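Periplasmic binding protein (Sulfurospirillum deleyianum, PDB 4PAG) probably captures an iron-chelate or cobalamin-type solute in the periplasm and delivers it to a partner ABC transporter for import. Local coordinates at residues 7-12 / 114-119; 21-26 / 90-95; 31-36 / 129-134. One frame throughout, in Å; residues are numbered along the deposited sequence.

Interaction 1. Residues 7-12 / 114-119; sequences LDVSNK and IPALKV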
# COMPACT_ATOMS: atom_id res chain seq x y z
N LEU A 7 24.36 0.74 -4.28
CA LEU A 7 24.21 1.86 -5.21
C LEU A 7 23.16 2.81 -4.65
O LEU A 7 22.06 2.39 -4.36
CB LEU A 7 23.80 1.37 -6.60
CG LEU A 7 24.80 0.45 -7.31
CD1 LEU A 7 24.24 0.01 -8.66
CD2 LEU A 7 26.15 1.13 -7.49
N ASP A 8 23.53 4.08 -4.49
CA ASP A 8 22.66 5.08 -3.87
C ASP A 8 21.68 5.68 -4.88
O ASP A 8 21.53 5.17 -5.99
CB ASP A 8 23.52 6.15 -3.17
CG ASP A 8 24.05 7.23 -4.11
OD1 ASP A 8 23.98 7.10 -5.35
OD2 ASP A 8 24.56 8.23 -3.58
N VAL A 9 20.99 6.75 -4.49
CA VAL A 9 19.95 7.37 -5.33
C VAL A 9 20.48 7.96 -6.64
O VAL A 9 19.73 8.12 -7.59
CB VAL A 9 19.15 8.46 -4.57
CG1 VAL A 9 18.31 7.81 -3.48
CG2 VAL A 9 20.07 9.53 -3.99
N SER A 10 21.77 8.28 -6.66
CA SER A 10 22.44 8.77 -7.87
C SER A 10 23.19 7.66 -8.61
O SER A 10 24.02 7.95 -9.47
CB SER A 10 23.44 9.87 -7.50
OG SER A 10 22.80 10.89 -6.76
N ASN A 11 22.91 6.41 -8.27
CA ASN A 11 23.57 5.27 -8.90
C ASN A 11 25.08 5.19 -8.61
O ASN A 11 25.83 4.58 -9.37
CB ASN A 11 23.32 5.30 -10.42
CG ASN A 11 23.23 3.92 -11.02
OD1 ASN A 11 22.24 3.21 -10.80
ND2 ASN A 11 24.24 3.52 -11.79
N LYS A 12 25.51 5.81 -7.51
CA LYS A 12 26.92 5.76 -7.11
C LYS A 12 27.09 4.75 -5.98
O LYS A 12 26.26 4.69 -5.08
CB LYS A 12 27.40 7.13 -6.64
CG LYS A 12 27.14 8.26 -7.62
CD LYS A 12 27.86 9.52 -7.19
CE LYS A 12 27.06 10.77 -7.52
NZ LYS A 12 27.79 12.00 -7.09
N ILE A 114 22.93 12.86 3.71
CA ILE A 114 22.90 11.57 4.41
C ILE A 114 22.83 10.50 3.32
O ILE A 114 22.13 10.71 2.33
CB ILE A 114 21.65 11.45 5.32
CG1 ILE A 114 21.69 12.46 6.47
CG2 ILE A 114 21.50 10.03 5.87
CD1 ILE A 114 22.56 12.05 7.64
N PRO A 115 23.54 9.37 3.47
CA PRO A 115 23.44 8.28 2.50
C PRO A 115 21.99 7.86 2.23
O PRO A 115 21.21 7.71 3.17
CB PRO A 115 24.18 7.13 3.19
CG PRO A 115 25.20 7.82 4.03
CD PRO A 115 24.52 9.07 4.53
N ALA A 116 21.62 7.68 0.96
CA ALA A 116 20.24 7.32 0.64
C ALA A 116 20.13 6.31 -0.50
O ALA A 116 20.84 6.41 -1.51
CB ALA A 116 19.43 8.57 0.32
N LEU A 117 19.26 5.32 -0.30
CA LEU A 117 18.96 4.31 -1.30
C LEU A 117 17.53 4.50 -1.73
O LEU A 117 16.74 5.10 -1.00
CB LEU A 117 19.12 2.91 -0.70
CG LEU A 117 20.40 2.68 0.10
CD1 LEU A 117 20.42 1.28 0.69
CD2 LEU A 117 21.62 2.93 -0.76
N LYS A 118 17.19 3.99 -2.90
CA LYS A 118 15.81 4.02 -3.34
C LYS A 118 15.35 2.65 -3.79
O LYS A 118 16.15 1.86 -4.31
CB LYS A 118 15.62 5.07 -4.44
CG LYS A 118 16.31 4.82 -5.77
CD LYS A 118 16.09 6.03 -6.66
CE LYS A 118 16.28 5.74 -8.14
NZ LYS A 118 17.69 5.91 -8.55
N VAL A 119 14.07 2.36 -3.58
CA VAL A 119 13.50 1.07 -3.93
C VAL A 119 12.27 1.25 -4.81
O VAL A 119 11.46 2.16 -4.60
CB VAL A 119 13.17 0.23 -2.68
CG1 VAL A 119 14.43 -0.00 -1.86
CG2 VAL A 119 12.10 0.89 -1.82
O HOH W 1 19.51 3.36 -4.59
O HOH W 2 23.69 8.73 -0.96
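Ala116 opens the contact by offering Val9 a backbone bond: Val9 N reaches Ala116 O at 3.0 Å, a bent link with an N-H...O angle of 132°. Beside it, the small Ala116 CB lies 4.0 Å from Val9 CG1, and a methyl is enough because the loop comes close. Ala116 N is served through a water, which accepts from it and donates to Asp8 OD2 at 2.8 Å. The other carboxylate oxygen of Asp8 is used inside the loop: Ser10 N to OD1 makes an Asx turn within the type I turn from Asp8 to Asn11, and Lys12 N bonds to the same oxygen from the opposite face of the carboxylate plane. Aspartate suits the place because one short side chain can both brace the turn and bridge to the strand.

Leu117 sends its branch CD2 to within 3.9 Å of Asp8 CA, although its side chain leaves the backbone away from the loop. Lys118 CG sits between the backbone N and the carbonyl carbon (chi1 67°), its CB packs on Val9 CG1, and a bend at the last torsion brings NZ to hydrogen-bond Val9 O at 3.2 Å, from above the carbonyl plane. A second water accepts a hydrogen bond from Lys118 N and donates one to Leu7 O.

Two direct bonds and two bridging waters thus make the contact largely polar, with Val9 adding a small apolar patch.

Interaction 2. Residues 21-26 / 90-95; sequences TRIYGS and PDVIIT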
# COMPACT_ATOMS: atom_id res chain seq x y z
N THR A 21 21.65 1.21 13.00
CA THR A 21 20.87 1.34 14.23
C THR A 21 19.85 2.48 14.16
O THR A 21 18.98 2.58 15.02
CB THR A 21 21.80 1.58 15.43
OG1 THR A 21 22.46 2.83 15.25
CG2 THR A 21 22.84 0.46 15.56
N ARG A 22 19.96 3.33 13.14
CA ARG A 22 19.04 4.45 12.93
C ARG A 22 18.70 4.52 11.44
O ARG A 22 19.59 4.60 10.61
CB ARG A 22 19.66 5.77 13.39
CG ARG A 22 20.16 5.78 14.83
CD ARG A 22 20.76 7.13 15.23
NE ARG A 22 19.75 8.19 15.26
CZ ARG A 22 18.88 8.40 16.25
NH1 ARG A 22 18.88 7.63 17.34
NH2 ARG A 22 18.01 9.40 16.16
N ILE A 23 17.41 4.48 11.11
CA ILE A 23 16.99 4.47 9.71
C ILE A 23 15.75 5.34 9.55
O ILE A 23 15.01 5.54 10.51
CB ILE A 23 16.74 3.03 9.21
CG1 ILE A 23 16.62 2.97 7.68
CG2 ILE A 23 15.48 2.43 9.84
CD1 ILE A 23 16.75 1.56 7.12
N TYR A 24 15.55 5.88 8.36
CA TYR A 24 14.40 6.71 8.06
C TYR A 24 13.88 6.33 6.68
O TYR A 24 14.66 6.18 5.74
CB TYR A 24 14.80 8.19 8.13
CG TYR A 24 13.78 9.17 7.59
CD1 TYR A 24 12.59 9.42 8.27
CD2 TYR A 24 14.02 9.86 6.40
CE1 TYR A 24 11.66 10.33 7.77
CE2 TYR A 24 13.10 10.76 5.90
CZ TYR A 24 11.92 11.00 6.59
OH TYR A 24 11.01 11.91 6.08
N GLY A 25 12.57 6.15 6.58
CA GLY A 25 11.91 5.93 5.30
C GLY A 25 11.31 7.22 4.80
O GLY A 25 10.75 7.98 5.58
N SER A 26 11.42 7.46 3.50
CA SER A 26 11.05 8.75 2.90
C SER A 26 9.53 9.00 2.82
O SER A 26 9.10 10.14 2.65
CB SER A 26 11.65 8.85 1.50
OG SER A 26 10.94 8.04 0.57
N PRO A 90 19.97 9.62 10.89
CA PRO A 90 19.81 8.24 10.45
C PRO A 90 21.09 7.78 9.75
O PRO A 90 21.73 8.58 9.08
CB PRO A 90 18.65 8.33 9.46
CG PRO A 90 18.74 9.70 8.90
CD PRO A 90 19.27 10.58 10.00
N ASP A 91 21.46 6.51 9.93
CA ASP A 91 22.61 5.94 9.20
C ASP A 91 22.35 5.90 7.70
O ASP A 91 23.27 6.03 6.89
CB ASP A 91 22.93 4.52 9.69
CG ASP A 91 23.27 4.47 11.18
OD1 ASP A 91 23.98 5.37 11.65
OD2 ASP A 91 22.82 3.53 11.87
N VAL A 92 21.09 5.71 7.32
CA VAL A 92 20.71 5.66 5.92
C VAL A 92 19.24 6.08 5.79
O VAL A 92 18.46 5.93 6.73
CB VAL A 92 20.97 4.26 5.33
CG1 VAL A 92 20.03 3.22 5.94
CG2 VAL A 92 20.85 4.26 3.81
N ILE A 93 18.90 6.64 4.63
CA ILE A 93 17.52 6.97 4.29
C ILE A 93 17.11 6.08 3.11
O ILE A 93 17.86 5.93 2.15
CB ILE A 93 17.37 8.45 3.88
CG1 ILE A 93 17.73 9.36 5.06
CG2 ILE A 93 15.95 8.75 3.39
CD1 ILE A 93 17.81 10.83 4.71
N ILE A 94 15.95 5.46 3.22
CA ILE A 94 15.41 4.64 2.16
C ILE A 94 14.28 5.43 1.51
O ILE A 94 13.36 5.86 2.19
CB ILE A 94 14.85 3.30 2.69
CG1 ILE A 94 15.89 2.56 3.56
CG2 ILE A 94 14.40 2.43 1.54
CD1 ILE A 94 17.17 2.18 2.85
N THR A 95 14.36 5.61 0.19
CA THR A 95 13.35 6.39 -0.52
C THR A 95 12.51 5.57 -1.50
O THR A 95 12.86 4.44 -1.86
CB THR A 95 13.97 7.59 -1.27
OG1 THR A 95 14.62 7.15 -2.46
CG2 THR A 95 14.95 8.32 -0.39
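Residues 23-25 and 92-95 run as neighbouring parallel strands, 4.8 Å apart at their closest with 19° between them, and Ile94 N to Tyr24 O (2.9 Å, 165°) and Ser26 N to Ile94 O (2.8 Å) bond across with the alternation of a parallel sheet; Tyr24 N to Val92 O is weaker.

Ahead of the strands, Asp91 OD2 accepts hydrogen bonds from two backbone amides. Thr21 N meets it at 2.8 Å nearly along the C-O bond, and Arg22 N comes from above the carboxylate plane at 3.1 Å. CG stands anti to the carbonyl carbon (chi1 -60°), and this rotation, beside its own backbone N, brings OD2 to both amides, while Arg22 O accepts from Asp91 N. An alanine here would remove OD2 and is likely to leave the Thr21 and Arg22 amides without their acceptor and this end of the pairing less fixed.

These are the first two strands of the three-stranded parallel sheet in one lobe of a periplasmic binding protein, and 92-96 continues through helix 99-112 to strand 116-119 as a beta-alpha-beta crossover. Branched side chains suit strands buried on both faces. On one face Ile23 and Val92 lie side by side, CG1 to CG1 at 3.8 Å, and Ile23 CD1 reaches Ile94 CG1. On the other, Tyr24 lies along Ile93, with CD2 3.7 Å from Ile93 CG2 and Ile93 CG1 in the plane at the ring edge; Pro90 CB backs Tyr24 CB, while the phenol hydroxyl hydrogen-bonds to Gly72 O. Ser26 OG touches Thr95 CA and bonds to Trp96 N.

Interaction 3. Residues 31-36 / 129-134; sequences SFMIYV and EVFRYL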
# COMPACT_ATOMS: atom_id res chain seq x y z
N SER A 31 8.29 3.46 5.24
CA SER A 31 8.23 3.36 6.69
C SER A 31 7.42 2.14 7.14
O SER A 31 7.84 1.44 8.04
CB SER A 31 7.67 4.66 7.28
OG SER A 31 8.54 5.73 6.95
N PHE A 32 6.27 1.89 6.50
CA PHE A 32 5.45 0.72 6.86
C PHE A 32 6.21 -0.59 6.63
O PHE A 32 6.11 -1.52 7.43
CB PHE A 32 4.13 0.70 6.06
CG PHE A 32 3.12 1.75 6.47
CD1 PHE A 32 3.42 2.77 7.36
CD2 PHE A 32 1.84 1.71 5.92
CE1 PHE A 32 2.46 3.72 7.70
CE2 PHE A 32 0.88 2.66 6.26
CZ PHE A 32 1.19 3.67 7.14
N MSE A 33 6.97 -0.66 5.55
CA MSE A 33 7.74 -1.86 5.20
C MSE A 33 8.89 -2.08 6.16
O MSE A 33 9.16 -3.21 6.58
CB MSE A 33 8.22 -1.69 3.77
CG MSE A 33 9.02 -2.88 3.27
SE MSE A 33 9.11 -2.80 1.30
CE MSE A 33 9.50 -0.90 1.01
N ILE A 34 9.57 -1.00 6.53
CA ILE A 34 10.64 -1.10 7.53
C ILE A 34 10.06 -1.59 8.85
O ILE A 34 10.68 -2.40 9.55
CB ILE A 34 11.37 0.24 7.74
CG1 ILE A 34 12.11 0.65 6.46
CG2 ILE A 34 12.36 0.13 8.90
CD1 ILE A 34 12.60 2.09 6.46
N TYR A 35 8.86 -1.11 9.20
CA TYR A 35 8.21 -1.53 10.44
C TYR A 35 8.13 -3.06 10.55
O TYR A 35 8.52 -3.63 11.56
CB TYR A 35 6.81 -0.92 10.63
CG TYR A 35 6.16 -1.56 11.82
CD1 TYR A 35 6.44 -1.11 13.11
CD2 TYR A 35 5.37 -2.69 11.67
CE1 TYR A 35 5.91 -1.76 14.22
CE2 TYR A 35 4.85 -3.34 12.77
CZ TYR A 35 5.12 -2.88 14.04
OH TYR A 35 4.58 -3.53 15.12
N VAL A 36 7.62 -3.71 9.51
CA VAL A 36 7.40 -5.16 9.58
C VAL A 36 8.70 -5.96 9.55
O VAL A 36 8.72 -7.09 10.01
CB VAL A 36 6.39 -5.69 8.53
CG1 VAL A 36 4.98 -5.21 8.86
CG2 VAL A 36 6.78 -5.31 7.11
N GLU A 129 11.80 -9.10 -3.89
CA GLU A 129 13.18 -8.63 -4.04
C GLU A 129 13.49 -7.38 -3.21
O GLU A 129 14.59 -7.24 -2.68
CB GLU A 129 13.55 -8.46 -5.51
CG GLU A 129 13.92 -9.78 -6.18
CD GLU A 129 15.14 -10.44 -5.55
OE1 GLU A 129 16.22 -9.81 -5.49
OE2 GLU A 129 15.03 -11.60 -5.10
N VAL A 130 12.51 -6.49 -3.06
CA VAL A 130 12.70 -5.29 -2.24
C VAL A 130 12.85 -5.67 -0.77
O VAL A 130 13.72 -5.14 -0.08
CB VAL A 130 11.55 -4.27 -2.45
CG1 VAL A 130 11.65 -3.13 -1.45
CG2 VAL A 130 11.60 -3.73 -3.87
N PHE A 131 12.02 -6.59 -0.29
CA PHE A 131 12.19 -7.12 1.06
C PHE A 131 13.58 -7.72 1.28
O PHE A 131 14.26 -7.39 2.26
CB PHE A 131 11.10 -8.15 1.39
CG PHE A 131 9.85 -7.55 1.97
CD1 PHE A 131 9.88 -6.96 3.22
CD2 PHE A 131 8.65 -7.60 1.28
CE1 PHE A 131 8.73 -6.41 3.77
CE2 PHE A 131 7.50 -7.05 1.82
CZ PHE A 131 7.54 -6.46 3.07
N ARG A 132 14.03 -8.59 0.38
CA ARG A 132 15.36 -9.18 0.50
C ARG A 132 16.48 -8.11 0.52
O ARG A 132 17.42 -8.18 1.31
CB ARG A 132 15.61 -10.18 -0.62
CG ARG A 132 14.70 -11.39 -0.54
CD ARG A 132 15.05 -12.49 -1.53
NE ARG A 132 13.97 -13.47 -1.55
CZ ARG A 132 13.05 -13.60 -2.51
NH1 ARG A 132 13.07 -12.84 -3.61
NH2 ARG A 132 12.12 -14.53 -2.38
N TYR A 133 16.36 -7.13 -0.36
CA TYR A 133 17.30 -6.01 -0.44
C TYR A 133 17.35 -5.27 0.89
O TYR A 133 18.43 -5.04 1.42
CB TYR A 133 16.88 -5.07 -1.56
CG TYR A 133 17.75 -3.86 -1.76
CD1 TYR A 133 18.97 -3.96 -2.41
CD2 TYR A 133 17.35 -2.60 -1.30
CE1 TYR A 133 19.77 -2.85 -2.60
CE2 TYR A 133 18.15 -1.48 -1.49
CZ TYR A 133 19.36 -1.61 -2.14
OH TYR A 133 20.17 -0.52 -2.35
N LEU A 134 16.19 -4.91 1.43
CA LEU A 134 16.15 -4.20 2.71
C LEU A 134 16.70 -5.05 3.86
O LEU A 134 17.32 -4.51 4.78
CB LEU A 134 14.74 -3.70 3.01
CG LEU A 134 14.28 -2.55 2.13
CD1 LEU A 134 12.90 -2.07 2.57
CD2 LEU A 134 15.27 -1.39 2.16
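The ring of Phe131 meets Met33 over one face and Val36 at its rim. Met33, present as selenomethionine, an introduced form of the residue, sets SE 4.4 Å from the ring centroid and only 12° off the ring normal, a Met-aromatic contact. Its CG is nearer still, 3.6 Å from Phe131 CE1. At the edge, close to the ring plane, Val36 CG2 stands 4.0 Å from the same CE1; this corner of the ring is touched over its face by Met33 and at its edge by Val36, about one turn apart. Leu147 of helix 141-163 also touches this ring.

Met33 is the central side chain of the contact. With CG anti to the backbone N (chi1 -179°) the chain stretches out from its own helix, then bends at chi3 to bring the methyl round. SE comes 3.8 Å from Val130 CG1, and CE lies 3.9 Å from Leu134 CD1; the chain crosses both aliphatic neighbours at about a right angle. A long, flexible, apolar side chain suits this place, since the axes of segments 31-36 and 129-134 approach only to 11.1 Å and the gap must be spanned without a polar bond. Val130, Phe131 and Leu134 supply the matching surface from one side of their helix. Val130 and Leu134, one turn apart, each offer a methyl branch to the selenium end, and the short Val36 needs only one methyl to reach the ring.

These segments cross at -65°. Helix 28-37 follows strand 23-25 and helix 127-138 follows strand 116-119, and both lie on the same face of the parallel sheet, where Ile34 meets Ile23 and Leu134 meets Ile94. Such buried, wholly apolar helix packing on a parallel sheet is typical of the alpha/beta/alpha lobes of periplasmic binding proteins.

From the N terminus, the chain lays down 7-12, 21-26 and 31-36 in turn, and each meets its partner much later. Residues 90-95 return first, closing interaction 2; then 114-119 closes interaction 1, so interaction 2 is nested inside it. Helix segment 129-134 arrives last and closes interaction 3, which crosses both others. The three meet around one sheet: Leu117 and Thr95 pair strands 116-119 and 92-96, joining interactions 1 and 2, while Val119 against Val130 and Gly25 O beside Ser31 OG connect the sheet to the helices of interaction 3. Together they tie the N-terminal loop, the parallel strands and two helices into one lobe.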